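Local coordinates for glutamate ABC superfamily ATP binding cassette transporter, binding protein (Enterococcus faecium DO, PDB 5EYF) that binds L-glutamate between its two lobes and probably delivers it to an ABC transporter for uptake into the cell, at residues B[68-73]-B[80-85]; B[86-91]-B[96-101]; B[172-177]-B[198-203]. All coordinates share one frame; numbering follows the deposited sequence. Where two conformers were deposited one is given.

Interaction 1. Residues B[68-73]-B[80-85]; sequences KTRIPL and DAIIAT. With GLU (glutamic acid), chain E.
R70 runs over I82 and ends on the bound glutamate. Its CB lies 3.7 Å from I82 CD1, and CG meets the same methyl. CD meets I82 CG2; the arginine crosses the isoleucine at about a right angle, with both isoleucine branches under its aliphatic part. CD1 of I82 also reaches back to the helix backbone, 3.3 Å from R70 O. From CG the arginine is fully extended (chi2 -170°, chi3 170°), which carries the guanidinium the whole way to the ligand. There NH1 donates to GLU OE1 (2.8 Å, N-H...acceptor angle 148°), with A84 O beside the same nitrogen at 2.9 Å. NH2 bonds GLU OE2 at 3.1 Å and, weakly, GLU O of the alpha-carboxylate. The arginine thus grips both oxygens of the ligand side chain. T85 holds the glutamate at two points as well: its OG1 donates to GLU OE1 at 2.8 Å, and its carbonyl oxygen accepts from GLU N. K22 and R92 also bond the ligand, a gathering of positive charge consistent with a dicarboxylate ligand. Helix 70-75 lies against strand 81-82, an outer strand of the parallel sheet with 16-21 and 59-64; the backbone of I82 also bonds to A203 of strand 198-205, and the I83 side chain packs on helix 41-54.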
loop_
_atom_site.group_PDB
_atom_site.type_symbol
_atom_site.label_atom_id
_atom_site.label_comp_id
_atom_site.label_asym_id
_atom_site.label_seq_id
_atom_site.Cartn_x
_atom_site.Cartn_y
_atom_site.Cartn_z
ATOM N N LYS B 68 18.998 -8.753 -8.430
ATOM C CA LYS B 68 19.364 -9.267 -9.743
ATOM C C LYS B 68 19.161 -10.776 -9.839
ATOM O O LYS B 68 18.629 -11.270 -10.842
ATOM C CB LYS B 68 20.817 -8.891 -10.072
ATOM C CG LYS B 68 20.910 -7.695 -11.015
ATOM C CD LYS B 68 22.338 -7.240 -11.190
ATOM C CE LYS B 68 23.144 -8.264 -11.973
ATOM N NZ LYS B 68 22.693 -8.380 -13.395
ATOM N N THR B 69 19.562 -11.527 -8.811
ATOM C CA THR B 69 19.582 -12.973 -8.933
ATOM C C THR B 69 18.300 -13.643 -8.477
ATOM O O THR B 69 18.120 -14.833 -8.743
ATOM C CB THR B 69 20.742 -13.566 -8.123
ATOM O OG1 THR B 69 20.531 -13.275 -6.735
ATOM C CG2 THR B 69 22.078 -12.973 -8.582
ATOM N N ARG B 70 17.376 -12.915 -7.842
ATOM C CA ARG B 70 16.296 -13.630 -7.170
ATOM C C ARG B 70 15.396 -14.368 -8.162
ATOM O O ARG B 70 15.073 -15.543 -7.951
ATOM C CB ARG B 70 15.496 -12.688 -6.263
ATOM C CG ARG B 70 14.888 -11.475 -6.913
ATOM C CD ARG B 70 14.355 -10.540 -5.848
ATOM N NE ARG B 70 13.980 -9.277 -6.483
ATOM C CZ ARG B 70 13.804 -8.119 -5.860
ATOM N NH1 ARG B 70 13.902 -8.016 -4.533
ATOM N NH2 ARG B 70 13.520 -7.042 -6.597
ATOM N N ILE B 71 14.984 -13.719 -9.254
ATOM C CA ILE B 71 14.101 -14.438 -10.178
ATOM C C ILE B 71 14.876 -15.563 -10.886
ATOM O O ILE B 71 14.374 -16.690 -10.954
ATOM C CB ILE B 71 13.405 -13.478 -11.164
ATOM C CG1 ILE B 71 12.379 -12.588 -10.431
ATOM C CG2 ILE B 71 12.708 -14.268 -12.272
ATOM C CD1 ILE B 71 11.634 -11.672 -11.389
ATOM N N PRO B 72 16.083 -15.344 -11.429
ATOM C CA PRO B 72 16.823 -16.481 -12.015
ATOM C C PRO B 72 16.971 -17.677 -11.085
ATOM O O PRO B 72 16.728 -18.806 -11.519
ATOM C CB PRO B 72 18.177 -15.854 -12.381
ATOM C CG PRO B 72 17.839 -14.445 -12.694
ATOM C CD PRO B 72 16.772 -14.064 -11.680
ATOM N N LEU B 73 17.274 -17.457 -9.799
ATOM C CA LEU B 73 17.405 -18.558 -8.850
ATOM C C LEU B 73 16.071 -19.235 -8.588
ATOM O O LEU B 73 16.002 -20.465 -8.478
ATOM C CB LEU B 73 17.993 -18.041 -7.543
ATOM C CG LEU B 73 19.479 -17.722 -7.653
ATOM C CD1 LEU B 73 19.937 -16.932 -6.432
ATOM C CD2 LEU B 73 20.233 -19.028 -7.761
ATOM N N ASP B 80 12.693 -22.310 -3.314
ATOM C CA ASP B 80 11.265 -22.571 -3.474
ATOM C C ASP B 80 10.451 -21.288 -3.521
ATOM O O ASP B 80 9.344 -21.266 -4.083
ATOM C CB ASP B 80 10.748 -23.442 -2.312
ATOM C CG ASP B 80 11.459 -24.789 -2.227
ATOM O OD1 ASP B 80 11.834 -25.356 -3.298
ATOM O OD2 ASP B 80 11.649 -25.262 -1.073
ATOM N N ALA B 81 10.954 -20.231 -2.900
ATOM C CA ALA B 81 10.209 -18.979 -2.822
ATOM C C ALA B 81 11.198 -17.857 -2.575
ATOM O O ALA B 81 12.246 -18.073 -1.942
ATOM C CB ALA B 81 9.154 -19.034 -1.691
ATOM N N ILE B 82 10.854 -16.659 -3.075
ATOM C CA ILE B 82 11.590 -15.431 -2.789
ATOM C C ILE B 82 10.835 -14.648 -1.734
ATOM O O ILE B 82 9.666 -14.292 -1.938
ATOM C CB ILE B 82 11.756 -14.538 -4.023
ATOM C CG1 ILE B 82 12.453 -15.245 -5.179
ATOM C CG2 ILE B 82 12.516 -13.280 -3.628
ATOM C CD1 ILE B 82 12.277 -14.449 -6.510
ATOM N N ILE B 83 11.475 -14.373 -0.604
ATOM C CA ILE B 83 10.939 -13.388 0.333
ATOM C C ILE B 83 12.084 -12.416 0.607
ATOM O O ILE B 83 12.972 -12.670 1.427
ATOM C CB ILE B 83 10.324 -14.013 1.605
ATOM C CG1 ILE B 83 9.560 -12.941 2.387
ATOM C CG2 ILE B 83 11.309 -14.794 2.490
ATOM C CD1 ILE B 83 8.740 -13.561 3.528
ATOM N N ALA B 84 12.090 -11.303 -0.116
ATOM C CA ALA B 84 13.299 -10.488 -0.216
ATOM C C ALA B 84 12.903 -9.100 -0.695
ATOM O O ALA B 84 13.222 -8.724 -1.822
ATOM C CB ALA B 84 14.336 -11.120 -1.180
ATOM N N THR B 85 12.159 -8.368 0.141
ATOM C CA THR B 85 11.698 -6.987 -0.127
ATOM C C THR B 85 11.247 -6.805 -1.575
ATOM O O THR B 85 11.609 -5.838 -2.247
ATOM C CB THR B 85 12.781 -5.947 0.236
ATOM O OG1 THR B 85 13.969 -6.120 -0.577
ATOM C CG2 THR B 85 13.166 -6.083 1.702
HETATM N N GLU E . 10.923 -3.386 -3.340
HETATM C CA GLU E . 11.658 -2.878 -4.509
HETATM C C GLU E . 11.734 -3.944 -5.594
HETATM O O GLU E . 11.248 -5.070 -5.419
HETATM C CB GLU E . 13.072 -2.394 -4.129
HETATM C CG GLU E . 13.861 -3.348 -3.233
HETATM C CD GLU E . 14.376 -4.600 -3.938
HETATM O OE1 GLU E . 14.532 -5.615 -3.251
HETATM O OE2 GLU E . 14.709 -4.563 -5.145
HETATM O OXT GLU E . 12.271 -3.696 -6.692
#

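Interaction 2. Residues B[86-91]-B[96-101]; sequences MTITDE and VDFSDV. With GLU (glutamic acid), chain E.
The F98 ring is sandwiched between I88 and V96. This packing belongs to the periplasmic-binding-protein-like fold of solute-binding protein family 3, where the chain leaves the ligand pocket, passes through the short helix 90-93 and returns as strand 96-98 beside strand 198-205. CG1 of I88 lies over one face, 3.9 Å from the ring centroid and 20° off its normal, a CH-pi contact, while V96 CG2 covers the opposite face, offset toward the rim. M86, a selenomethionine, comes obliquely to the ring in a Met-aromatic contact: SE is 5.4 Å from the centroid and the CE methyl 3.9 Å from F98 CZ. T87 O also approaches CZ obliquely. M86 is extended throughout, CG anti to the backbone N (chi1 -168°), and its long chain spans from the pocket wall to the ring. Next to it T87 binds the ligand with both backbone and side chain: T87 N donates almost straight to GLU O (2.9 Å, 174°), and OG1 accepts from GLU N at 2.8 Å. That hydroxyl is also hydrogen-bonded to E198 OE1, another pocket residue, which probably fixes its rotation. T89 OG1 caps R92 N at the start of the helix, and E245 of the second subunit bonds to D90 N. At the far end of I88, past the phenylalanine, CD1 touches V101 CG2 at 3.6 Å and S99 O at 3.7 Å.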
loop_
_atom_site.group_PDB
_atom_site.type_symbol
_atom_site.label_atom_id
_atom_site.label_comp_id
_atom_site.label_asym_id
_atom_site.label_seq_id
_atom_site.Cartn_x
_atom_site.Cartn_y
_atom_site.Cartn_z
HETATM N N MSE B 86 10.427 -7.733 -2.054
HETATM C CA MSE B 86 10.101 -7.780 -3.483
HETATM C C MSE B 86 8.721 -7.246 -3.812
HETATM O O MSE B 86 7.719 -7.831 -3.415
HETATM C CB MSE B 86 10.189 -9.209 -3.993
HETATM C CG MSE B 86 10.139 -9.276 -5.526
HETATM SE SE MSE B 86 10.545 -11.117 -6.019
HETATM C CE MSE B 86 10.290 -10.979 -7.929
ATOM N N THR B 87 8.669 -6.146 -4.552
ATOM C CA THR B 87 7.386 -5.547 -4.885
ATOM C C THR B 87 6.651 -6.365 -5.939
ATOM O O THR B 87 7.250 -6.857 -6.916
ATOM C CB THR B 87 7.624 -4.120 -5.403
ATOM O OG1 THR B 87 8.275 -3.377 -4.372
ATOM C CG2 THR B 87 6.312 -3.427 -5.791
ATOM N N ILE B 88 5.340 -6.484 -5.744
ATOM C CA ILE B 88 4.442 -7.081 -6.726
ATOM C C ILE B 88 4.225 -6.094 -7.861
ATOM O O ILE B 88 3.744 -4.970 -7.641
ATOM C CB ILE B 88 3.097 -7.449 -6.072
ATOM C CG1 ILE B 88 3.328 -8.443 -4.935
ATOM C CG2 ILE B 88 2.159 -8.071 -7.097
ATOM C CD1 ILE B 88 2.071 -8.820 -4.228
ATOM N N THR B 89 4.529 -6.531 -9.077
ATOM C CA THR B 89 4.234 -5.744 -10.278
ATOM C C THR B 89 3.647 -6.665 -11.344
ATOM O O THR B 89 3.955 -7.857 -11.383
ATOM C CB THR B 89 5.473 -5.022 -10.859
ATOM O OG1 THR B 89 6.338 -5.962 -11.518
ATOM C CG2 THR B 89 6.242 -4.219 -9.786
ATOM N N ASP B 90 2.797 -6.103 -12.218
ATOM C CA ASP B 90 2.268 -6.891 -13.335
ATOM C C ASP B 90 3.380 -7.400 -14.248
ATOM O O ASP B 90 3.272 -8.505 -14.789
ATOM C CB ASP B 90 1.220 -6.103 -14.124
ATOM C CG ASP B 90 -0.171 -6.317 -13.587
ATOM O OD1 ASP B 90 -0.349 -7.277 -12.819
ATOM O OD2 ASP B 90 -1.092 -5.559 -13.942
ATOM N N GLU B 91 4.460 -6.630 -14.401
ATOM C CA GLU B 91 5.590 -7.072 -15.215
ATOM C C GLU B 91 6.297 -8.272 -14.589
ATOM O O GLU B 91 6.764 -9.170 -15.302
ATOM C CB GLU B 91 6.544 -5.897 -15.408
ATOM C CG GLU B 91 5.803 -4.612 -15.834
ATOM C CD GLU B 91 5.510 -3.644 -14.675
ATOM O OE1 GLU B 91 6.464 -2.931 -14.279
ATOM O OE2 GLU B 91 4.352 -3.588 -14.170
ATOM N N VAL B 96 6.691 -14.735 -12.350
ATOM C CA VAL B 96 6.463 -15.462 -11.108
ATOM C C VAL B 96 5.003 -15.295 -10.700
ATOM O O VAL B 96 4.282 -14.436 -11.206
ATOM C CB VAL B 96 7.392 -14.961 -9.975
ATOM C CG1 VAL B 96 8.873 -14.977 -10.399
ATOM C CG2 VAL B 96 6.982 -13.558 -9.516
ATOM N N ASP B 97 4.561 -16.159 -9.801
ATOM C CA ASP B 97 3.331 -15.922 -9.069
ATOM C C ASP B 97 3.697 -15.262 -7.750
ATOM O O ASP B 97 4.809 -15.436 -7.237
ATOM C CB ASP B 97 2.574 -17.222 -8.809
ATOM C CG ASP B 97 1.874 -17.765 -10.042
ATOM O OD1 ASP B 97 1.686 -17.006 -11.030
ATOM O OD2 ASP B 97 1.484 -18.970 -9.999
ATOM N N PHE B 98 2.761 -14.504 -7.190
ATOM C CA PHE B 98 2.991 -13.851 -5.910
ATOM C C PHE B 98 1.941 -14.257 -4.887
ATOM O O PHE B 98 0.748 -14.370 -5.215
ATOM C CB PHE B 98 2.925 -12.323 -6.037
ATOM C CG PHE B 98 4.166 -11.684 -6.628
ATOM C CD1 PHE B 98 5.292 -11.510 -5.855
ATOM C CD2 PHE B 98 4.150 -11.166 -7.925
ATOM C CE1 PHE B 98 6.423 -10.884 -6.358
ATOM C CE2 PHE B 98 5.275 -10.521 -8.447
ATOM C CZ PHE B 98 6.412 -10.373 -7.660
ATOM N N SER B 99 2.381 -14.399 -3.636
ATOM C CA SER B 99 1.455 -14.486 -2.510
ATOM C C SER B 99 0.688 -13.170 -2.326
ATOM O O SER B 99 0.974 -12.127 -2.947
ATOM C CB SER B 99 2.194 -14.763 -1.205
ATOM O OG SER B 99 2.937 -13.608 -0.783
ATOM N N ASP B 100 -0.256 -13.228 -1.398
ATOM C CA ASP B 100 -0.829 -12.011 -0.828
ATOM C C ASP B 100 0.269 -11.082 -0.299
ATOM O O ASP B 100 1.351 -11.523 0.134
ATOM C CB ASP B 100 -1.786 -12.375 0.317
ATOM C CG ASP B 100 -3.002 -13.139 -0.159
ATOM O OD1 ASP B 100 -3.416 -12.977 -1.318
ATOM O OD2 ASP B 100 -3.590 -13.862 0.659
ATOM N N VAL B 101 -0.040 -9.788 -0.311
ATOM C CA VAL B 101 0.880 -8.760 0.182
ATOM C C VAL B 101 1.138 -8.973 1.666
ATOM O O VAL B 101 0.212 -9.203 2.449
ATOM C CB VAL B 101 0.289 -7.370 -0.084
ATOM C CG1 VAL B 101 1.099 -6.224 0.603
ATOM C CG2 VAL B 101 0.216 -7.107 -1.595
HETATM N N GLU E . 10.923 -3.386 -3.340
HETATM C CA GLU E . 11.658 -2.878 -4.509
HETATM C C GLU E . 11.734 -3.944 -5.594
HETATM O O GLU E . 11.248 -5.070 -5.419
HETATM C CB GLU E . 13.072 -2.394 -4.129
HETATM C CG GLU E . 13.861 -3.348 -3.233
HETATM C CD GLU E . 14.376 -4.600 -3.938
HETATM O OE1 GLU E . 14.532 -5.615 -3.251
HETATM O OE2 GLU E . 14.709 -4.563 -5.145
HETATM O OXT GLU E . 12.271 -3.696 -6.692
#

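Interaction 3. Residues B[172-177]-B[198-203]; sequences TTDNAI and EPYGIA. With GLU (glutamic acid), chain E.
The amino-group end of the glutamate pocket is built where D174, at the N-cap position of helix 175-182, meets Y200 of strand 198-205. The two side chains come from opposite directions, and Y200 OH donates to D174 OD2 at 2.6 Å, on the anti side of the carboxylate and 18° out of its plane. OD2 lies at the edge of the tyrosine ring, near the ring plane. The same oxygen accepts from GLU N, also at 2.6 Å, and is therefore held by two donors. In this family 3 solute-binding protein the ligand sits in the cleft between two lobes, and the contact spans that cleft. I177 reaches over with CD1, 3.9 Å from both Y200 OH and GLU CG, giving the ligand's aliphatic part an apolar neighbour. E198 bends at chi2 (-71°) and lays CG 3.4 Å from D174 OD1. Its carboxylate comes near that of D174, with OE1 4.1 Å from OD1, but T196 bonds OE2 and OE1 has a partner already; the positive ligand amine close by would probably ease the repulsion. The Y200 ring meets that of F103, their planes about 25° apart.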
loop_
_atom_site.group_PDB
_atom_site.type_symbol
_atom_site.label_atom_id
_atom_site.label_comp_id
_atom_site.label_asym_id
_atom_site.label_seq_id
_atom_site.Cartn_x
_atom_site.Cartn_y
_atom_site.Cartn_z
ATOM N N THR B 172 17.955 6.609 -3.098
ATOM C CA THR B 172 16.573 6.151 -3.169
ATOM C C THR B 172 16.471 4.632 -3.166
ATOM O O THR B 172 17.293 3.931 -3.770
ATOM C CB THR B 172 15.874 6.759 -4.406
ATOM O OG1 THR B 172 14.465 6.528 -4.290
ATOM C CG2 THR B 172 16.366 6.174 -5.720
ATOM N N THR B 173 15.478 4.140 -2.416
ATOM C CA THR B 173 14.998 2.764 -2.444
ATOM C C THR B 173 13.795 2.785 -1.510
ATOM O O THR B 173 13.260 3.870 -1.239
ATOM C CB THR B 173 16.072 1.720 -2.048
ATOM O OG1 THR B 173 15.506 0.395 -2.095
ATOM C CG2 THR B 173 16.632 1.944 -0.642
ATOM N N ASP B 174 13.326 1.632 -1.057
ATOM C CA ASP B 174 12.091 1.619 -0.293
ATOM C C ASP B 174 12.305 2.294 1.055
ATOM O O ASP B 174 13.360 2.146 1.678
ATOM C CB ASP B 174 11.609 0.191 -0.060
ATOM C CG ASP B 174 11.243 -0.557 -1.341
ATOM O OD1 ASP B 174 11.079 0.095 -2.400
ATOM O OD2 ASP B 174 11.138 -1.832 -1.274
ATOM N N ASN B 175 11.275 2.994 1.530
ATOM C CA ASN B 175 11.369 3.682 2.811
ATOM C C ASN B 175 11.840 2.771 3.941
ATOM O O ASN B 175 12.727 3.154 4.715
ATOM C CB ASN B 175 10.032 4.333 3.173
ATOM C CG ASN B 175 8.841 3.361 3.212
ATOM O OD1 ASN B 175 8.870 2.194 2.783
ATOM N ND2 ASN B 175 7.767 3.881 3.739
ATOM N N ALA B 176 11.297 1.551 4.027
ATOM C CA ALA B 176 11.644 0.655 5.134
ATOM C C ALA B 176 13.101 0.233 5.071
ATOM O O ALA B 176 13.712 -0.044 6.113
ATOM C CB ALA B 176 10.765 -0.595 5.132
ATOM N N ILE B 177 13.653 0.148 3.862
ATOM C CA ILE B 177 15.061 -0.183 3.700
ATOM C C ILE B 177 15.926 0.999 4.097
ATOM O O ILE B 177 16.927 0.835 4.808
ATOM C CB ILE B 177 15.336 -0.627 2.258
ATOM C CG1 ILE B 177 14.509 -1.890 1.949
ATOM C CG2 ILE B 177 16.849 -0.836 2.040
ATOM C CD1 ILE B 177 14.547 -2.334 0.502
ATOM N N GLU B 198 4.911 0.243 -2.767
ATOM C CA GLU B 198 5.747 -0.942 -2.988
ATOM C C GLU B 198 5.210 -2.058 -2.112
ATOM O O GLU B 198 5.766 -2.337 -1.046
ATOM C CB GLU B 198 7.220 -0.665 -2.660
ATOM C CG GLU B 198 7.855 0.503 -3.435
ATOM C CD GLU B 198 8.087 0.238 -4.906
ATOM O OE1 GLU B 198 8.348 -0.898 -5.315
ATOM O OE2 GLU B 198 8.031 1.199 -5.699
ATOM N N PRO B 199 4.117 -2.702 -2.520
ATOM C CA PRO B 199 3.596 -3.842 -1.735
ATOM C C PRO B 199 4.469 -5.075 -1.932
ATOM O O PRO B 199 4.682 -5.516 -3.066
ATOM C CB PRO B 199 2.192 -4.061 -2.308
ATOM C CG PRO B 199 2.292 -3.504 -3.712
ATOM C CD PRO B 199 3.258 -2.367 -3.674
ATOM N N TYR B 200 4.989 -5.631 -0.841
ATOM C CA TYR B 200 5.844 -6.806 -0.972
ATOM C C TYR B 200 5.015 -8.082 -1.028
ATOM O O TYR B 200 4.059 -8.257 -0.259
ATOM C CB TYR B 200 6.784 -6.932 0.221
ATOM C CG TYR B 200 7.795 -5.838 0.418
ATOM C CD1 TYR B 200 8.039 -4.875 -0.564
ATOM C CD2 TYR B 200 8.555 -5.807 1.582
ATOM C CE1 TYR B 200 8.994 -3.892 -0.355
ATOM C CE2 TYR B 200 9.508 -4.843 1.796
ATOM C CZ TYR B 200 9.723 -3.882 0.828
ATOM O OH TYR B 200 10.705 -2.923 1.060
ATOM N N GLY B 201 5.422 -8.988 -1.918
ATOM C CA GLY B 201 4.850 -10.316 -1.978
ATOM C C GLY B 201 5.943 -11.366 -1.952
ATOM O O GLY B 201 7.128 -11.075 -2.150
ATOM N N ILE B 202 5.529 -12.598 -1.657
ATOM C CA ILE B 202 6.414 -13.758 -1.757
ATOM C C ILE B 202 6.304 -14.305 -3.165
ATOM O O ILE B 202 5.208 -14.637 -3.620
ATOM C CB ILE B 202 6.043 -14.824 -0.715
ATOM C CG1 ILE B 202 6.247 -14.242 0.681
ATOM C CG2 ILE B 202 6.851 -16.156 -0.928
ATOM C CD1 ILE B 202 5.567 -15.112 1.790
ATOM N N ALA B 203 7.441 -14.422 -3.868
ATOM C CA ALA B 203 7.401 -14.899 -5.233
ATOM C C ALA B 203 7.635 -16.401 -5.282
ATOM O O ALA B 203 8.540 -16.923 -4.627
ATOM C CB ALA B 203 8.440 -14.174 -6.084
HETATM N N GLU E . 10.923 -3.386 -3.340
HETATM C CA GLU E . 11.658 -2.878 -4.509
HETATM C C GLU E . 11.734 -3.944 -5.594
HETATM O O GLU E . 11.248 -5.070 -5.419
HETATM C CB GLU E . 13.072 -2.394 -4.129
HETATM C CG GLU E . 13.861 -3.348 -3.233
HETATM C CD GLU E . 14.376 -4.600 -3.938
HETATM O OE1 GLU E . 14.532 -5.615 -3.251
HETATM O OE2 GLU E . 14.709 -4.563 -5.145
HETATM O OXT GLU E . 12.271 -3.696 -6.692
#

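How the interactions relate
From the N terminus, the chain first closes a short loop at interaction 1, where helix 70-75 is joined to strand 81-82. The next residues run straight into interaction 2, a second short loop through helix 90-93, and the two pack together through I71 CG1 and M86 CE, 3.6 Å apart. Interaction 3 follows much later and closes a longer loop, between helix 175-182 and strand 198-205. The three loops are in series; none nests in or crosses another. Strand 198-205 nevertheless ties them together: it runs beside strands 81-82 and 96-98, joining interactions 1 and 2, and at its start meets helix 175-182 in interaction 3. All three contacts touch the one bound glutamate.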